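Local coordinates for protein Tv2483 (Treponema vincentii, PDB 6DET) that binds L-arginine selectively as the solute-binding lipoprotein of what is probably an ABC amino-acid transporter, at residues P27-V32 with V231-S236; F51-E54 with I58-Y61; R143-E148 with E155-V160. One frame throughout, in Å; residues are numbered along the deposited sequence.

Contact 1: residues P27-V32 with V231-S236; sequences PSWSKV and VAKIES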
loop_
_atom_site.group_PDB
_atom_site.type_symbol
_atom_site.label_atom_id
_atom_site.label_comp_id
_atom_site.label_asym_id
_atom_site.label_seq_id
_atom_site.Cartn_x
_atom_site.Cartn_y
_atom_site.Cartn_z
ATOM N N PRO A 27 16.979 15.917 -14.182
ATOM C CA PRO A 27 18.115 15.310 -13.474
ATOM C C PRO A 27 17.755 14.292 -12.393
ATOM O O PRO A 27 18.621 13.962 -11.581
ATOM C CB PRO A 27 18.799 16.529 -12.839
ATOM C CG PRO A 27 17.674 17.456 -12.591
ATOM C CD PRO A 27 16.723 17.294 -13.741
ATOM N N SER A 28 16.531 13.762 -12.355
ATOM C CA SER A 28 16.162 12.956 -11.185
ATOM C C SER A 28 16.926 11.631 -11.156
ATOM O O SER A 28 17.380 11.197 -10.090
ATOM C CB SER A 28 14.647 12.719 -11.125
ATOM O OG SER A 28 14.113 12.095 -12.302
ATOM N N TRP A 29 17.108 10.981 -12.313
ATOM C CA TRP A 29 17.954 9.789 -12.330
ATOM C C TRP A 29 19.401 10.145 -12.017
ATOM O O TRP A 29 20.050 9.488 -11.191
ATOM C CB TRP A 29 17.854 9.052 -13.667
ATOM C CG TRP A 29 18.945 8.033 -13.804
ATOM C CD1 TRP A 29 19.944 8.027 -14.737
ATOM C CD2 TRP A 29 19.199 6.921 -12.940
ATOM N NE1 TRP A 29 20.786 6.964 -14.526
ATOM C CE2 TRP A 29 20.350 6.267 -13.431
ATOM C CE3 TRP A 29 18.563 6.407 -11.806
ATOM C CZ2 TRP A 29 20.878 5.128 -12.826
ATOM C CZ3 TRP A 29 19.096 5.264 -11.208
ATOM C CH2 TRP A 29 20.240 4.643 -11.727
ATOM N N SER A 30 19.948 11.173 -12.678
ATOM C CA SER A 30 21.325 11.554 -12.391
ATOM C C SER A 30 21.558 11.768 -10.894
ATOM O O SER A 30 22.599 11.370 -10.349
ATOM C CB SER A 30 21.679 12.809 -13.173
ATOM O OG SER A 30 21.720 12.491 -14.558
ATOM N N LYS A 31 20.620 12.426 -10.217
ATOM C CA LYS A 31 20.808 12.691 -8.791
ATOM C C LYS A 31 20.933 11.387 -8.005
ATOM O O LYS A 31 21.803 11.252 -7.134
ATOM C CB LYS A 31 19.655 13.540 -8.272
ATOM C CG LYS A 31 19.730 15.012 -8.634
ATOM C CD LYS A 31 18.508 15.790 -8.136
ATOM C CE LYS A 31 18.496 17.179 -8.779
ATOM N NZ LYS A 31 17.243 17.940 -8.555
ATOM N N VAL A 32 20.078 10.408 -8.313
ATOM C CA VAL A 32 20.121 9.116 -7.634
ATOM C C VAL A 32 21.398 8.363 -7.973
ATOM O O VAL A 32 22.017 7.738 -7.100
ATOM C CB VAL A 32 18.866 8.302 -8.002
ATOM C CG1 VAL A 32 19.039 6.830 -7.651
ATOM C CG2 VAL A 32 17.661 8.923 -7.336
ATOM N N VAL A 231 11.766 7.751 -12.782
ATOM C CA VAL A 231 10.685 6.769 -12.879
ATOM C C VAL A 231 10.883 5.892 -14.112
ATOM O O VAL A 231 10.681 4.674 -14.058
ATOM C CB VAL A 231 9.317 7.472 -12.887
ATOM C CG1 VAL A 231 8.181 6.495 -13.276
ATOM C CG2 VAL A 231 9.024 8.086 -11.545
ATOM N N ALA A 232 11.295 6.487 -15.239
ATOM C CA ALA A 232 11.544 5.698 -16.449
ATOM C C ALA A 232 12.627 4.649 -16.225
ATOM O O ALA A 232 12.506 3.514 -16.701
ATOM C CB ALA A 232 11.940 6.604 -17.618
ATOM N N LYS A 233 13.709 5.014 -15.528
ATOM C CA LYS A 233 14.766 4.048 -15.241
ATOM C C LYS A 233 14.227 2.905 -14.404
ATOM O O LYS A 233 14.470 1.725 -14.689
ATOM C CB LYS A 233 15.931 4.734 -14.506
ATOM C CG LYS A 233 17.256 4.036 -14.666
ATOM C CD LYS A 233 17.851 4.418 -15.990
ATOM C CE LYS A 233 19.124 3.705 -16.278
ATOM N NZ LYS A 233 19.590 4.092 -17.622
ATOM N N ILE A 234 13.508 3.255 -13.334
ATOM C CA ILE A 234 12.896 2.274 -12.443
ATOM C C ILE A 234 11.976 1.348 -13.229
ATOM O O ILE A 234 12.020 0.122 -13.088
ATOM C CB ILE A 234 12.118 2.998 -11.339
ATOM C CG1 ILE A 234 13.059 3.807 -10.421
ATOM C CG2 ILE A 234 11.266 1.980 -10.554
ATOM C CD1 ILE A 234 13.921 3.033 -9.615
ATOM N N GLU A 235 11.130 1.926 -14.067
ATOM C CA GLU A 235 10.170 1.108 -14.802
ATOM C C GLU A 235 10.880 0.152 -15.754
ATOM O O GLU A 235 10.437 -0.988 -15.941
ATOM C CB GLU A 235 9.191 2.007 -15.548
ATOM C CG GLU A 235 8.185 2.670 -14.620
ATOM C CD GLU A 235 7.198 3.546 -15.345
ATOM O OE1 GLU A 235 7.566 4.135 -16.395
ATOM O OE2 GLU A 235 6.051 3.636 -14.867
ATOM N N SER A 236 11.999 0.580 -16.347
ATOM C CA SER A 236 12.714 -0.315 -17.245
ATOM C C SER A 236 13.211 -1.561 -16.516
ATOM O O SER A 236 13.142 -2.674 -17.049
ATOM C CB SER A 236 13.890 0.418 -17.883
ATOM O OG SER A 236 14.529 -0.439 -18.801
#
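Lys233 lays the aliphatic part of its side chain over one face of the Trp29 indole. The closest touch is between Lys233 CG and Trp29 CD2, 3.9 Å apart. Lys233 CG stands almost squarely over the six-membered ring of Trp29, 3.8 Å from its centroid and 8° off the ring normal, which makes a CH-pi contact. With CG anti to the backbone N (chi1 -156°) and a bend at chi2 (81°), the lysine chain runs on across the indole instead of leaving it at once, and Lys233 CE still lies 4.0 Å from Trp29 CE2.

This overlap of one methylene chain with one ring face is the tight part. Little else meets across the contact. The two segments bury only 146 Å² in all. Lys233 is exposed to solvent, and Trp29 is partly so.

Polar bonds beside the contact tie the start of one helix to the other. Ser28 OG meets Ser229 OG and Leu230 N, and Trp29 N also bonds to Ser229 OG. The contact thus joins helix 28-35, near the N-terminus, to helix 228-243. Helix 61-73 adjoins both, with Leu73 touching Trp29 and Lys233, and Leu69 and Leu73 touching Ile234.

Contact 2: residues F51-E54 with I58-Y61; sequences FRNE and IVGY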
loop_
_atom_site.group_PDB
_atom_site.type_symbol
_atom_site.label_atom_id
_atom_site.label_comp_id
_atom_site.label_asym_id
_atom_site.label_seq_id
_atom_site.Cartn_x
_atom_site.Cartn_y
_atom_site.Cartn_z
ATOM N N PHE A 51 7.258 -5.130 6.572
ATOM C CA PHE A 51 7.020 -5.330 8.000
ATOM C C PHE A 51 8.324 -5.795 8.646
ATOM O O PHE A 51 9.321 -6.059 7.968
ATOM C CB PHE A 51 5.889 -6.334 8.233
ATOM C CG PHE A 51 6.225 -7.730 7.796
ATOM C CD1 PHE A 51 6.066 -8.108 6.467
ATOM C CD2 PHE A 51 6.712 -8.663 8.699
ATOM C CE1 PHE A 51 6.405 -9.388 6.048
ATOM C CE2 PHE A 51 7.039 -9.944 8.294
ATOM C CZ PHE A 51 6.879 -10.311 6.956
ATOM N N ARG A 52 8.330 -5.870 9.987
ATOM C CA ARG A 52 9.516 -6.287 10.744
ATOM C C ARG A 52 9.466 -7.782 11.049
ATOM O O ARG A 52 8.495 -8.266 11.633
ATOM C CB ARG A 52 9.625 -5.517 12.066
ATOM C CG ARG A 52 9.731 -4.015 11.915
ATOM C CD ARG A 52 11.177 -3.563 11.826
ATOM N NE ARG A 52 11.315 -2.136 11.556
ATOM C CZ ARG A 52 12.479 -1.553 11.293
ATOM N NH1 ARG A 52 13.595 -2.284 11.282
ATOM N NH2 ARG A 52 12.531 -0.247 11.041
ATOM N N ASN A 53 10.516 -8.510 10.680
ATOM C CA ASN A 53 10.584 -9.933 10.989
ATOM C C ASN A 53 11.087 -10.124 12.429
ATOM O O ASN A 53 11.336 -9.156 13.160
ATOM C CB ASN A 53 11.448 -10.665 9.946
ATOM C CG ASN A 53 12.953 -10.299 10.020
ATOM O OD1 ASN A 53 13.387 -9.597 10.925
ATOM N ND2 ASN A 53 13.746 -10.819 9.077
ATOM N N GLU A 54 11.215 -11.392 12.849
ATOM C CA GLU A 54 11.617 -11.713 14.228
ATOM C C GLU A 54 12.968 -11.095 14.597
ATOM O O GLU A 54 13.239 -10.848 15.776
ATOM C CB GLU A 54 11.665 -13.234 14.418
ATOM C CG GLU A 54 12.693 -13.979 13.523
ATOM C CD GLU A 54 12.316 -14.036 12.034
ATOM O OE1 GLU A 54 11.142 -13.772 11.691
ATOM O OE2 GLU A 54 13.203 -14.340 11.205
ATOM N N ILE A 58 13.492 -5.125 8.191
ATOM C CA ILE A 58 12.362 -4.840 7.310
ATOM C C ILE A 58 12.386 -5.825 6.149
ATOM O O ILE A 58 13.404 -5.946 5.455
ATOM C CB ILE A 58 12.404 -3.388 6.797
ATOM C CG1 ILE A 58 12.418 -2.393 7.958
ATOM C CG2 ILE A 58 11.193 -3.106 5.909
ATOM C CD1 ILE A 58 12.584 -0.930 7.520
ATOM N N VAL A 59 11.263 -6.520 5.933
ATOM C CA VAL A 59 11.151 -7.565 4.922
ATOM C C VAL A 59 9.808 -7.402 4.240
ATOM O O VAL A 59 8.908 -6.728 4.750
ATOM C CB VAL A 59 11.273 -8.983 5.519
ATOM C CG1 VAL A 59 12.675 -9.214 6.071
ATOM C CG2 VAL A 59 10.229 -9.195 6.616
ATOM N N GLY A 60 9.681 -8.017 3.066
ATOM C CA GLY A 60 8.384 -8.080 2.447
ATOM C C GLY A 60 8.484 -7.998 0.943
ATOM O O GLY A 60 9.577 -7.885 0.378
ATOM N N TYR A 61 7.318 -8.073 0.307
ATOM C CA TYR A 61 7.234 -8.074 -1.149
ATOM C C TYR A 61 7.848 -6.810 -1.731
ATOM O O TYR A 61 8.631 -6.872 -2.684
ATOM C CB TYR A 61 5.779 -8.197 -1.560
ATOM C CG TYR A 61 5.522 -8.350 -3.035
ATOM C CD1 TYR A 61 6.056 -9.421 -3.757
ATOM C CD2 TYR A 61 4.690 -7.458 -3.699
ATOM C CE1 TYR A 61 5.777 -9.585 -5.128
ATOM C CE2 TYR A 61 4.399 -7.623 -5.051
ATOM C CZ TYR A 61 4.950 -8.693 -5.753
ATOM O OH TYR A 61 4.687 -8.898 -7.085
#
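Phe51 and Val59 are joined by two backbone hydrogen bonds. Phe51 N donates to Val59 O at 2.9 Å, with an N-H...O angle of 165°. Val59 N donates to Phe51 O, also at 2.9 Å. A weaker CA-H...O contact sits beside the second bond: Ile58 CA is 3.3 Å from Phe51 O. The Phe51 carbonyl oxygen therefore meets both an N-H and a C-H group of the facing strand.

These bonds define a beta hairpin of two short antiparallel strands, 51-52 and 58-59. Phe51 and Val59 form the hydrogen-bonded pair, and Arg52 and Ile58 form the non-hydrogen-bonded pair. The turn is held by side chains as well: Asn53 OD1 accepts from Glu57 N, and Arg52 NH1 bonds to Asn56 O. Gly60 follows the second strand and is the N-cap residue of helix 61-73.

Van der Waals contact joins the side chains of Phe51, Val59 and Asn53. Val59 CG2 sits over the Phe51 ring, offset toward the rim, in a CH-pi contact. Val59 CG2 comes to 3.5 Å from Phe51 CZ. Phe51 CG stands between the backbone N and the carbonyl carbon (chi1 67°), which swings the ring over Val59. Asn53 crosses Val59 at about a right angle, and its ND2 rests on Val59 CG1 at 3.6 Å, a packing contact.

On the face with Arg52 and Ile58, a charged group lies on an aliphatic one. The Arg52 guanidinium turns one face to Ile58 CG1, which lies over its centre, 3.4 Å from Arg52 CZ. Ile58 CD1 lies against the same face, next to Arg52 NH2. Arg52 NE also forms a salt bridge with Asp44 OD2.

Contact 3: residues R143-E148 with E155-V160; sequences RTIAVE and EALLNV. With ARG (arginine), chain B.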
loop_
_atom_site.group_PDB
_atom_site.type_symbol
_atom_site.label_atom_id
_atom_site.label_comp_id
_atom_site.label_asym_id
_atom_site.label_seq_id
_atom_site.Cartn_x
_atom_site.Cartn_y
_atom_site.Cartn_z
ATOM N N ARG A 143 -23.000 3.442 12.227
ATOM C CA ARG A 143 -21.937 2.761 12.942
ATOM C C ARG A 143 -20.702 3.648 12.942
ATOM O O ARG A 143 -20.636 4.656 12.242
ATOM C CB ARG A 143 -21.593 1.417 12.292
ATOM C CG ARG A 143 -22.755 0.467 12.111
ATOM C CD ARG A 143 -23.197 -0.177 13.402
ATOM N NE ARG A 143 -24.188 -1.206 13.123
ATOM C CZ ARG A 143 -24.889 -1.851 14.049
ATOM N NH1 ARG A 143 -24.712 -1.582 15.337
ATOM N NH2 ARG A 143 -25.770 -2.771 13.682
ATOM N N THR A 144 -19.714 3.240 13.720
ATOM C CA THR A 144 -18.391 3.844 13.693
ATOM C C THR A 144 -17.424 2.901 13.003
ATOM O O THR A 144 -17.335 1.721 13.359
ATOM C CB THR A 144 -17.927 4.141 15.117
ATOM O OG1 THR A 144 -18.822 5.092 15.683
ATOM C CG2 THR A 144 -16.505 4.690 15.144
ATOM N N ILE A 145 -16.675 3.425 12.038
ATOM C CA ILE A 145 -15.770 2.615 11.241
ATOM C C ILE A 145 -14.390 3.244 11.296
ATOM O O ILE A 145 -14.245 4.454 11.080
ATOM C CB ILE A 145 -16.237 2.491 9.783
ATOM C CG1 ILE A 145 -17.680 1.974 9.752
ATOM C CG2 ILE A 145 -15.257 1.590 9.002
ATOM C CD1 ILE A 145 -18.254 1.842 8.367
ATOM N N ALA A 146 -13.386 2.428 11.590
ATOM C CA ALA A 146 -12.020 2.916 11.738
ATOM C C ALA A 146 -11.274 2.704 10.434
ATOM O O ALA A 146 -11.455 1.689 9.748
ATOM C CB ALA A 146 -11.272 2.220 12.883
ATOM N N VAL A 147 -10.439 3.680 10.099
ATOM C CA VAL A 147 -9.607 3.612 8.905
ATOM C C VAL A 147 -8.214 4.073 9.295
ATOM O O VAL A 147 -8.037 4.862 10.228
ATOM C CB VAL A 147 -10.170 4.465 7.744
ATOM C CG1 VAL A 147 -11.620 4.085 7.465
ATOM C CG2 VAL A 147 -10.039 5.974 8.035
ATOM N N GLU A 148 -7.221 3.575 8.584
ATOM C CA GLU A 148 -5.882 4.129 8.729
ATOM C C GLU A 148 -5.848 5.562 8.170
ATOM O O GLU A 148 -6.373 5.841 7.086
ATOM C CB GLU A 148 -4.872 3.207 8.039
ATOM C CG GLU A 148 -3.436 3.561 8.320
ATOM C CD GLU A 148 -2.412 2.622 7.644
ATOM O OE1 GLU A 148 -2.742 1.866 6.692
ATOM O OE2 GLU A 148 -1.234 2.682 8.059
ATOM N N GLU A 155 -12.574 8.408 2.063
ATOM C CA GLU A 155 -13.165 8.653 0.751
ATOM C C GLU A 155 -13.790 7.389 0.192
ATOM O O GLU A 155 -14.861 7.435 -0.425
ATOM C CB GLU A 155 -12.108 9.181 -0.224
ATOM C CG GLU A 155 -11.514 10.527 0.131
ATOM C CD GLU A 155 -10.462 10.969 -0.868
ATOM O OE1 GLU A 155 -10.246 10.251 -1.869
ATOM O OE2 GLU A 155 -9.848 12.034 -0.651
ATOM N N ALA A 156 -13.136 6.243 0.392
ATOM C CA ALA A 156 -13.718 4.995 -0.079
ATOM C C ALA A 156 -15.074 4.748 0.578
ATOM O O ALA A 156 -16.038 4.390 -0.102
ATOM C CB ALA A 156 -12.768 3.835 0.191
ATOM N N LEU A 157 -15.174 4.970 1.901
ATOM C CA LEU A 157 -16.446 4.741 2.605
ATOM C C LEU A 157 -17.507 5.747 2.181
ATOM O O LEU A 157 -18.670 5.381 1.948
ATOM C CB LEU A 157 -16.253 4.822 4.123
ATOM C CG LEU A 157 -15.500 3.712 4.855
ATOM C CD1 LEU A 157 -15.122 4.193 6.294
ATOM C CD2 LEU A 157 -16.305 2.418 4.893
ATOM N N LEU A 158 -17.137 7.031 2.121
ATOM C CA LEU A 158 -18.057 8.084 1.695
ATOM C C LEU A 158 -18.574 7.874 0.281
ATOM O O LEU A 158 -19.535 8.548 -0.110
ATOM C CB LEU A 158 -17.377 9.453 1.773
ATOM C CG LEU A 158 -17.497 10.221 3.091
ATOM C CD1 LEU A 158 -17.151 9.353 4.281
ATOM C CD2 LEU A 158 -16.607 11.455 3.062
ATOM N N ASN A 159 -17.970 6.973 -0.487
ATOM C CA ASN A 159 -18.445 6.657 -1.825
ATOM C C ASN A 159 -19.364 5.446 -1.868
ATOM O O ASN A 159 -19.802 5.054 -2.956
ATOM C CB ASN A 159 -17.266 6.446 -2.766
ATOM C CG ASN A 159 -16.958 7.684 -3.550
ATOM O OD1 ASN A 159 -17.601 7.963 -4.563
ATOM N ND2 ASN A 159 -16.001 8.466 -3.067
ATOM N N VAL A 160 -19.682 4.867 -0.722
ATOM C CA VAL A 160 -20.713 3.840 -0.617
ATOM C C VAL A 160 -22.041 4.534 -0.327
ATOM O O VAL A 160 -22.165 5.251 0.669
ATOM C CB VAL A 160 -20.350 2.829 0.484
ATOM C CG1 VAL A 160 -21.413 1.764 0.641
ATOM C CG2 VAL A 160 -18.985 2.198 0.176
HETATM N N ARG B . -3.134 1.689 0.286
HETATM C CA ARG B . -2.904 2.625 1.417
HETATM C C ARG B . -2.565 4.006 0.869
HETATM O O ARG B . -2.149 4.094 -0.302
HETATM C CB ARG B . -1.768 2.135 2.314
HETATM C CG ARG B . -2.070 0.844 3.066
HETATM C CD ARG B . -0.898 0.322 3.892
HETATM N NE ARG B . -0.575 1.250 4.958
HETATM C CZ ARG B . 0.500 2.029 4.991
HETATM N NH1 ARG B . 0.638 2.867 6.022
HETATM N NH2 ARG B . 1.410 1.996 4.016
HETATM O OXT ARG B . -2.687 5.005 1.592
#
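Glu148 OE2 accepts a hydrogen bond of 2.8 Å from NH1 of the bound arginine. Glu148 OE1 takes a second, also 2.8 Å, from NE of the same ligand. The carboxylate thus holds the guanidinium by two neighbouring nitrogens, a bidentate grip. The Glu148 side chain is extended beyond CG, which carries its carboxylate out from the end of strand 143-148 to the pocket. Asp193, Ser43 and Arg109 are among the other residues that bond to the ligand.

Farther back along the strand, away from the ligand, Ile145 and Val147 pack on helix 153-158 through apolar side chains. Leu157 CD1 fits against both. Leu157 CD1 is 3.7 Å from Val147 CG1 and 3.8 Å from Ile145 CG2. Leu157 CD2 faces Ile145 CD1 more loosely. All three side chains are buried, and Val191 of strand 189-193 touches each of them. Within 155-160, Asn159 ND2 donates to Glu155 O at 3.1 Å, from above the carbonyl plane. Strand, helix and strand 167-172 form a beta-alpha-beta unit.

Two adjacent guanidinium N-H groups matched to the one carboxylate of Glu148 probably help the pocket to select arginine.

How the contacts relate
Contact 1 and contact 3 lie on opposite sides of the chain's centre, about 36 Å apart between centres. Contact 2 is about 26 Å from contact 1 and about 28 Å from contact 3. None touches another. Contacts 2 and 3 follow one another along the chain, both inside the long loop that contact 1 closes. Helix 61-73 links contacts 1 and 2: it starts at the end of 58-61, just past the hairpin strands 51-52 and 58-59, and packs beside the helices of contact 1. Contact 3 sits in the other half of the fold, on strand 143-148 of the large mixed sheet. The bound arginine lies between the halves, consistent with the two-lobed architecture of family 3 solute-binding proteins.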